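PDB 2IY9: subtilase cytotoxin subunit A from Escherichia coli, which is the protease subunit of an AB5 toxin and cleaves the host endoplasmic reticulum chaperone BiP at one site in its interdomain hinge. Local coordinates for residues E164-M169 with D213-V218; R115-D120 with I127-S132. All coordinates share one frame; numbering follows the deposited sequence.

How the contacts relate
Both contacts join helices to the seven-stranded parallel sheet of the subtilase fold, and both are mainly buried. Contact 2 comes first in the chain. It sets helix 125-134 against strand 111-116 and the loop after it, close to the inferred charge relay. Contact 1 sets helix 160-172 against the start of strand 215-221, away from the annotated sites. The two helices are neighbours: Leu165 CD2 lies 3.6 Å from Ile130 CG2. Their chemistry differs. No hydrogen bond crosses contact 1; the Asp213-Arg217 salt bridge lies within 213-218, and Arg217 has a second acid, Asp248. Contact 2 pairs a small apolar touch with an arginine-serine hydrogen bond and a water at partly exposed Ser132.

Contact 1: E164-M169 with D213-V218; sequences ELLSRM and DPVIRV
Val215, which meets Leu166 across the contact, also puts its CB over one face of the Arg217 guanidinium, 3.7 Å from the plane and nearer its border than its middle. The carboxylate of Asp213 lies at the edge of that group, where an Asx turn leads into strand 215-221 of the parallel sheet of the subtilase fold. Arg217 approaches it end-on, with NH1 and NH2 both on Asp213 OD2, at 2.9 Å and 2.8 Å. In the Asx turn Asp213 OD1 accepts from Val215 N from above the carboxylate plane, with an N-H...O angle of 163°. Asp248 is a second carboxylate partner of Arg217. No hydrogen bond crosses between the segments, and the side chains meet by apolar packing. Met169 of helix 160-172 has CG anti to its backbone N (chi1 173°), and its chain then bends at chi3. This brings CG, SD and CE all against the Pro214 ring, with Met169 CG 3.9 Å from Pro214 CB. Ile177 of the neighbouring strand 176-180 touches both Leu166 and Met169. Pro214 also faces the helix backbone, where Leu166 O is 3.4 Å from Pro214 CG. Leu166 reaches the strand with one methyl branch: its CD2 meets Val215 CG2 at 3.9 Å.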
ATOM      1  N   GLU A 164       9.982 -16.261  -7.018  1.00 28.65           N
ATOM      2  CA  GLU A 164      10.009 -17.352  -6.040  1.00 28.54           C
ATOM      3  C   GLU A 164       9.325 -16.921  -4.729  1.00 27.89           C
ATOM      4  O   GLU A 164       8.464 -17.634  -4.197  1.00 27.88           O
ATOM      5  CB  GLU A 164      11.452 -17.812  -5.783  1.00 28.46           C
ATOM      6  CG  GLU A 164      11.570 -19.155  -5.036  1.00 30.53           C
ATOM      7  CD  GLU A 164      11.310 -19.044  -3.534  1.00 31.73           C
ATOM      8  OE1 GLU A 164      11.706 -18.022  -2.921  1.00 30.82           O
ATOM      9  OE2 GLU A 164      10.696 -19.980  -2.962  1.00 32.43           O
ATOM     10  N   LEU A 165       9.701 -15.745  -4.232  1.00 27.53           N
ATOM     11  CA  LEU A 165       9.191 -15.242  -2.946  1.00 26.96           C
ATOM     12  C   LEU A 165       7.685 -15.004  -2.987  1.00 25.89           C
ATOM     13  O   LEU A 165       6.964 -15.382  -2.065  1.00 25.52           O
ATOM     14  CB  LEU A 165       9.916 -13.954  -2.531  1.00 27.30           C
ATOM     15  CG  LEU A 165       9.477 -13.408  -1.166  1.00 28.66           C
ATOM     16  CD1 LEU A 165      10.625 -12.841  -0.379  1.00 30.01           C
ATOM     17  CD2 LEU A 165       8.353 -12.380  -1.326  1.00 30.88           C
ATOM     18  N   LEU A 166       7.215 -14.365  -4.051  1.00 25.47           N
ATOM     19  CA  LEU A 166       5.799 -14.008  -4.140  1.00 25.16           C
ATOM     20  C   LEU A 166       4.903 -15.226  -4.342  1.00 25.47           C
ATOM     21  O   LEU A 166       3.824 -15.311  -3.748  1.00 24.90           O
ATOM     22  CB  LEU A 166       5.575 -12.947  -5.224  1.00 25.21           C
ATOM     23  CG  LEU A 166       6.307 -11.618  -4.941  1.00 24.20           C
ATOM     24  CD1 LEU A 166       6.333 -10.751  -6.178  1.00 23.78           C
ATOM     25  CD2 LEU A 166       5.685 -10.849  -3.776  1.00 23.94           C
ATOM     26  N   SER A 167       5.339 -16.175  -5.170  1.00 25.75           N
ATOM     27  CA  SER A 167       4.537 -17.395  -5.363  1.00 26.05           C
ATOM     28  C   SER A 167       4.485 -18.213  -4.070  1.00 25.89           C
ATOM     29  O   SER A 167       3.443 -18.772  -3.744  1.00 25.04           O
ATOM     30  CB  SER A 167       5.035 -18.239  -6.541  1.00 26.27           C
ATOM     31  OG  SER A 167       6.365 -18.676  -6.318  1.00 27.89           O
ATOM     32  N   ARG A 168       5.591 -18.237  -3.324  1.00 25.65           N
ATOM     33  CA  ARG A 168       5.626 -18.867  -1.991  1.00 26.45           C
ATOM     34  C   ARG A 168       4.694 -18.168  -0.991  1.00 25.66           C
ATOM     35  O   ARG A 168       3.904 -18.830  -0.308  1.00 25.79           O
ATOM     36  CB  ARG A 168       7.063 -18.907  -1.441  1.00 26.04           C
ATOM     37  CG  ARG A 168       7.243 -19.706  -0.140  1.00 27.31           C
ATOM     38  CD  ARG A 168       8.709 -20.139   0.053  1.00 28.93           C
ATOM     39  NE  ARG A 168       9.585 -19.100   0.610  1.00 35.75           N
ATOM     40  CZ  ARG A 168      10.179 -18.154  -0.105  1.00 37.69           C
ATOM     41  NH1 ARG A 168       9.963 -18.074  -1.404  1.00 41.01           N
ATOM     42  NH2 ARG A 168      10.976 -17.269   0.472  1.00 40.47           N
ATOM     43  N   MET A 169       4.770 -16.836  -0.908  1.00 25.77           N
ATOM     44  CA  MET A 169       3.850 -16.090  -0.038  1.00 25.46           C
ATOM     45  C   MET A 169       2.407 -16.380  -0.448  1.00 24.65           C
ATOM     46  O   MET A 169       1.537 -16.511   0.400  1.00 24.20           O
ATOM     47  CB  MET A 169       4.132 -14.585  -0.067  1.00 25.49           C
ATOM     48  CG  MET A 169       3.092 -13.726   0.694  1.00 26.49           C
ATOM     49  SD  MET A 169       3.377 -11.941   0.638  1.00 27.67           S
ATOM     50  CE  MET A 169       4.607 -11.904  -0.659  1.00 29.90           C
ATOM     51  N   ASP A 213      -2.222 -15.188  -5.940  1.00 24.28           N
ATOM     52  CA  ASP A 213      -1.393 -13.973  -6.017  1.00 23.58           C
ATOM     53  C   ASP A 213      -1.604 -13.054  -4.783  1.00 22.97           C
ATOM     54  O   ASP A 213      -2.717 -12.581  -4.559  1.00 23.10           O
ATOM     55  CB  ASP A 213      -1.706 -13.242  -7.332  1.00 23.80           C
ATOM     56  CG  ASP A 213      -0.902 -11.956  -7.531  1.00 24.33           C
ATOM     57  OD1 ASP A 213       0.053 -11.664  -6.780  1.00 22.68           O
ATOM     58  OD2 ASP A 213      -1.253 -11.217  -8.473  1.00 25.75           O
ATOM     59  N   PRO A 214      -0.543 -12.834  -3.978  1.00 22.63           N
ATOM     60  CA  PRO A 214      -0.645 -12.032  -2.754  1.00 22.40           C
ATOM     61  C   PRO A 214      -0.403 -10.523  -2.952  1.00 21.87           C
ATOM     62  O   PRO A 214      -0.457  -9.769  -1.988  1.00 21.51           O
ATOM     63  CB  PRO A 214       0.468 -12.608  -1.894  1.00 22.62           C
ATOM     64  CG  PRO A 214       1.552 -12.905  -2.879  1.00 22.25           C
ATOM     65  CD  PRO A 214       0.831 -13.353  -4.155  1.00 22.74           C
ATOM     66  N   VAL A 215      -0.142 -10.103  -4.190  1.00 21.87           N
ATOM     67  CA  VAL A 215       0.109  -8.690  -4.516  1.00 21.50           C
ATOM     68  C   VAL A 215      -1.194  -7.990  -4.951  1.00 21.56           C
ATOM     69  O   VAL A 215      -1.947  -8.526  -5.755  1.00 20.46           O
ATOM     70  CB  VAL A 215       1.185  -8.548  -5.627  1.00 22.20           C
ATOM     71  CG1 VAL A 215       1.495  -7.059  -5.936  1.00 21.32           C
ATOM     72  CG2 VAL A 215       2.483  -9.283  -5.236  1.00 23.34           C
ATOM     73  N   ILE A 216      -1.428  -6.791  -4.415  1.00 21.26           N
ATOM     74  CA  ILE A 216      -2.504  -5.909  -4.848  1.00 21.51           C
ATOM     75  C   ILE A 216      -1.852  -4.650  -5.420  1.00 21.31           C
ATOM     76  O   ILE A 216      -1.184  -3.903  -4.698  1.00 21.34           O
ATOM     77  CB  ILE A 216      -3.472  -5.559  -3.686  1.00 21.62           C
ATOM     78  CG1 ILE A 216      -4.167  -6.830  -3.180  1.00 22.62           C
ATOM     79  CG2 ILE A 216      -4.527  -4.545  -4.147  1.00 21.00           C
ATOM     80  CD1 ILE A 216      -4.930  -6.627  -1.873  1.00 22.32           C
ATOM     81  N   ARG A 217      -2.011  -4.465  -6.726  1.00 21.26           N
ATOM     82  CA  ARG A 217      -1.300  -3.428  -7.489  1.00 21.19           C
ATOM     83  C   ARG A 217      -2.199  -2.212  -7.602  1.00 20.97           C
ATOM     84  O   ARG A 217      -3.310  -2.308  -8.104  1.00 21.34           O
ATOM     85  CB  ARG A 217      -0.956  -3.937  -8.901  1.00 20.80           C
ATOM     86  CG  ARG A 217      -0.061  -5.175  -8.913  1.00 21.19           C
ATOM     87  CD  ARG A 217      -0.279  -6.051 -10.165  1.00 22.32           C
ATOM     88  NE  ARG A 217       0.465  -7.303 -10.012  1.00 23.12           N
ATOM     89  CZ  ARG A 217      -0.017  -8.383  -9.410  1.00 24.03           C
ATOM     90  NH1 ARG A 217      -1.267  -8.384  -8.946  1.00 22.94           N
ATOM     91  NH2 ARG A 217       0.736  -9.471  -9.293  1.00 22.97           N
ATOM     92  N   VAL A 218      -1.706  -1.070  -7.134  1.00 21.09           N
ATOM     93  CA  VAL A 218      -2.540   0.108  -6.938  1.00 20.68           C
ATOM     94  C   VAL A 218      -2.144   1.268  -7.875  1.00 20.61           C
ATOM     95  O   VAL A 218      -0.978   1.665  -7.921  1.00 20.57           O
ATOM     96  CB  VAL A 218      -2.502   0.569  -5.447  1.00 21.10           C
ATOM     97  CG1 VAL A 218      -3.344   1.844  -5.238  1.00 20.68           C
ATOM     98  CG2 VAL A 218      -2.992  -0.556  -4.500  1.00 20.22           C
TER

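Contact 2: R115-D120 with I127-S132; sequences RRVIPD and IRAIES
This is a beta-alpha unit of the subtilase parallel sheet, in which strand 111-116 runs through a loop into helix 125-134. The helix lies back over the end of its own strand. Ala129, small and turned toward the strand end and the loop after it, makes the apolar part of the contact: its CB is 3.6 Å from Val117 CG1. Both side chains also touch Val51 of the adjacent strand 47-52. The backbone of Val117 is hydrogen-bonded to that of Asp52, assigned by inference to the charge relay, and the two side chains are about 6 Å apart. Arg115 makes the polar part. Its chain, extended from CG to NE, reaches past Ala129 to Ser132. There NH1 donates to Ser132 OG at 3.0 Å, with an N-H...O angle of 155°. The hydroxyl lies at the guanidinium edge, near its plane; a chi1 of 172° swings OG away from its own backbone N and to NH1. NE forms a salt bridge with Glu144, and Phe69 makes a cation-pi contact with the group. A water ties the two segments again, accepting from Arg115 NH2 at 2.9 Å and donating to Ser132 O at 3.1 Å.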
ATOM      1  N   ARG A 115      10.239  -0.819   7.951  1.00 23.74           N
ATOM      2  CA  ARG A 115      11.322  -1.630   7.430  1.00 23.96           C
ATOM      3  C   ARG A 115      12.042  -0.792   6.393  1.00 23.91           C
ATOM      4  O   ARG A 115      11.579  -0.638   5.245  1.00 23.47           O
ATOM      5  CB  ARG A 115      10.784  -2.957   6.878  1.00 24.21           C
ATOM      6  CG  ARG A 115      10.177  -3.838   7.971  1.00 23.12           C
ATOM      7  CD  ARG A 115       9.533  -5.114   7.459  1.00 24.33           C
ATOM      8  NE  ARG A 115       9.111  -5.934   8.597  1.00 24.49           N
ATOM      9  CZ  ARG A 115       9.875  -6.854   9.180  1.00 25.00           C
ATOM     10  NH1 ARG A 115      11.106  -7.090   8.725  1.00 25.23           N
ATOM     11  NH2 ARG A 115       9.414  -7.531  10.222  1.00 24.01           N
ATOM     12  N   ARG A 116      13.171  -0.217   6.805  1.00 24.01           N
ATOM     13  CA  ARG A 116      13.869   0.720   5.932  1.00 24.23           C
ATOM     14  C   ARG A 116      14.706  -0.030   4.899  1.00 23.93           C
ATOM     15  O   ARG A 116      15.580  -0.810   5.268  1.00 23.74           O
ATOM     16  CB  ARG A 116      14.719   1.720   6.717  1.00 24.76           C
ATOM     17  CG  ARG A 116      15.342   2.769   5.786  1.00 25.40           C
ATOM     18  CD  ARG A 116      16.305   3.747   6.461  1.00 25.60           C
ATOM     19  NE  ARG A 116      17.272   4.194   5.452  1.00 27.51           N
ATOM     20  CZ  ARG A 116      18.490   4.680   5.694  1.00 29.31           C
ATOM     21  NH1 ARG A 116      18.946   4.848   6.934  1.00 29.01           N
ATOM     22  NH2 ARG A 116      19.258   5.011   4.669  1.00 29.64           N
ATOM     23  N   VAL A 117      14.441   0.221   3.615  1.00 23.76           N
ATOM     24  CA  VAL A 117      15.131  -0.496   2.525  1.00 24.52           C
ATOM     25  C   VAL A 117      15.892   0.413   1.545  1.00 25.55           C
ATOM     26  O   VAL A 117      16.654  -0.077   0.694  1.00 25.07           O
ATOM     27  CB  VAL A 117      14.158  -1.414   1.733  1.00 24.00           C
ATOM     28  CG1 VAL A 117      13.617  -2.510   2.629  1.00 23.76           C
ATOM     29  CG2 VAL A 117      13.020  -0.606   1.115  1.00 24.46           C
ATOM     30  N   ILE A 118      15.652   1.723   1.668  1.00 26.49           N
ATOM     31  CA  ILE A 118      16.261   2.772   0.845  1.00 27.42           C
ATOM     32  C   ILE A 118      16.484   4.020   1.723  1.00 28.26           C
ATOM     33  O   ILE A 118      15.874   4.142   2.781  1.00 28.27           O
ATOM     34  CB  ILE A 118      15.396   3.130  -0.410  1.00 27.23           C
ATOM     35  CG1 ILE A 118      13.989   3.619  -0.011  1.00 27.38           C
ATOM     36  CG2 ILE A 118      15.342   1.949  -1.401  1.00 27.27           C
ATOM     37  CD1 ILE A 118      13.082   4.020  -1.190  1.00 27.93           C
ATOM     38  N   PRO A 119      17.412   4.914   1.333  1.00 28.99           N
ATOM     39  CA  PRO A 119      18.374   4.746   0.254  1.00 29.71           C
ATOM     40  C   PRO A 119      19.504   3.830   0.722  1.00 30.57           C
ATOM     41  O   PRO A 119      19.547   3.440   1.902  1.00 30.83           O
ATOM     42  CB  PRO A 119      18.899   6.170   0.020  1.00 29.59           C
ATOM     43  CG  PRO A 119      18.776   6.835   1.334  1.00 29.48           C
ATOM     44  CD  PRO A 119      17.564   6.217   2.014  1.00 29.33           C
ATOM     45  N   ASP A 120      20.401   3.486  -0.198  1.00 30.90           N
ATOM     46  CA  ASP A 120      21.572   2.670   0.117  1.00 31.56           C
ATOM     47  C   ASP A 120      21.200   1.338   0.767  1.00 31.68           C
ATOM     48  O   ASP A 120      21.807   0.913   1.747  1.00 31.48           O
ATOM     49  CB  ASP A 120      22.563   3.462   0.984  1.00 31.87           C
ATOM     50  CG  ASP A 120      22.835   4.848   0.430  1.00 32.70           C
ATOM     51  OD1 ASP A 120      23.078   4.958  -0.784  1.00 36.05           O
ATOM     52  OD2 ASP A 120      22.773   5.833   1.192  1.00 35.26           O
ATOM     53  N   ILE A 127      13.496  -7.362  -0.839  1.00 26.42           N
ATOM     54  CA  ILE A 127      13.286  -8.798  -0.622  1.00 25.96           C
ATOM     55  C   ILE A 127      13.696  -9.252   0.779  1.00 25.80           C
ATOM     56  O   ILE A 127      12.960 -10.007   1.420  1.00 25.02           O
ATOM     57  CB  ILE A 127      13.948  -9.652  -1.741  1.00 25.92           C
ATOM     58  CG1 ILE A 127      13.242  -9.352  -3.074  1.00 26.87           C
ATOM     59  CG2 ILE A 127      13.900 -11.149  -1.402  1.00 25.60           C
ATOM     60  CD1 ILE A 127      14.026  -9.706  -4.325  1.00 28.35           C
ATOM     61  N   ARG A 128      14.849  -8.787   1.264  1.00 25.63           N
ATOM     62  CA  ARG A 128      15.283  -9.108   2.627  1.00 26.03           C
ATOM     63  C   ARG A 128      14.256  -8.663   3.672  1.00 25.46           C
ATOM     64  O   ARG A 128      13.999  -9.376   4.647  1.00 24.61           O
ATOM     65  CB  ARG A 128      16.650  -8.496   2.941  1.00 26.84           C
ATOM     66  CG  ARG A 128      17.782  -8.935   2.012  1.00 29.83           C
ATOM     67  CD  ARG A 128      17.974 -10.448   1.954  1.00 34.44           C
ATOM     68  NE  ARG A 128      18.760 -10.782   0.765  1.00 40.44           N
ATOM     69  CZ  ARG A 128      18.285 -11.346  -0.343  1.00 41.94           C
ATOM     70  NH1 ARG A 128      17.010 -11.706  -0.439  1.00 42.76           N
ATOM     71  NH2 ARG A 128      19.105 -11.578  -1.356  1.00 45.08           N
ATOM     72  N   ALA A 129      13.674  -7.486   3.452  1.00 25.42           N
ATOM     73  CA  ALA A 129      12.638  -6.941   4.333  1.00 25.13           C
ATOM     74  C   ALA A 129      11.463  -7.890   4.441  1.00 25.16           C
ATOM     75  O   ALA A 129      10.980  -8.151   5.545  1.00 25.21           O
ATOM     76  CB  ALA A 129      12.178  -5.580   3.832  1.00 25.33           C
ATOM     77  N   ILE A 130      11.027  -8.419   3.292  1.00 24.54           N
ATOM     78  CA  ILE A 130       9.872  -9.307   3.226  1.00 24.43           C
ATOM     79  C   ILE A 130      10.200 -10.694   3.793  1.00 24.67           C
ATOM     80  O   ILE A 130       9.424 -11.244   4.570  1.00 23.75           O
ATOM     81  CB  ILE A 130       9.300  -9.419   1.789  1.00 24.46           C
ATOM     82  CG1 ILE A 130       8.710  -8.079   1.330  1.00 23.84           C
ATOM     83  CG2 ILE A 130       8.197 -10.481   1.735  1.00 25.09           C
ATOM     84  CD1 ILE A 130       8.474  -8.000  -0.193  1.00 24.60           C
ATOM     85  N   GLU A 131      11.356 -11.243   3.416  1.00 25.21           N
ATOM     86  CA  GLU A 131      11.831 -12.514   3.989  1.00 26.21           C
ATOM     87  C   GLU A 131      11.849 -12.470   5.514  1.00 25.78           C
ATOM     88  O   GLU A 131      11.589 -13.477   6.173  1.00 25.97           O
ATOM     89  CB  GLU A 131      13.242 -12.860   3.500  1.00 25.84           C
ATOM     90  CG  GLU A 131      13.350 -13.278   2.041  1.00 27.50           C
ATOM     91  CD  GLU A 131      14.804 -13.357   1.566  1.00 28.82           C
ATOM     92  OE1 GLU A 131      15.716 -12.915   2.303  1.00 31.98           O
ATOM     93  OE2 GLU A 131      15.039 -13.857   0.451  1.00 34.16           O
ATOM     94  N   SER A 132      12.187 -11.308   6.064  1.00 25.57           N
ATOM     95  CA  SER A 132      12.248 -11.120   7.519  1.00 25.91           C
ATOM     96  C   SER A 132      10.867 -11.257   8.165  1.00 26.18           C
ATOM     97  O   SER A 132      10.717 -11.907   9.213  1.00 26.64           O
ATOM     98  CB  SER A 132      12.912  -9.779   7.864  1.00 25.45           C
ATOM     99  OG  SER A 132      12.814  -9.511   9.251  1.00 26.02           O
TER
HETATM  100  O   HOH W   1      10.431  -9.914  11.529  1.00 30.51           O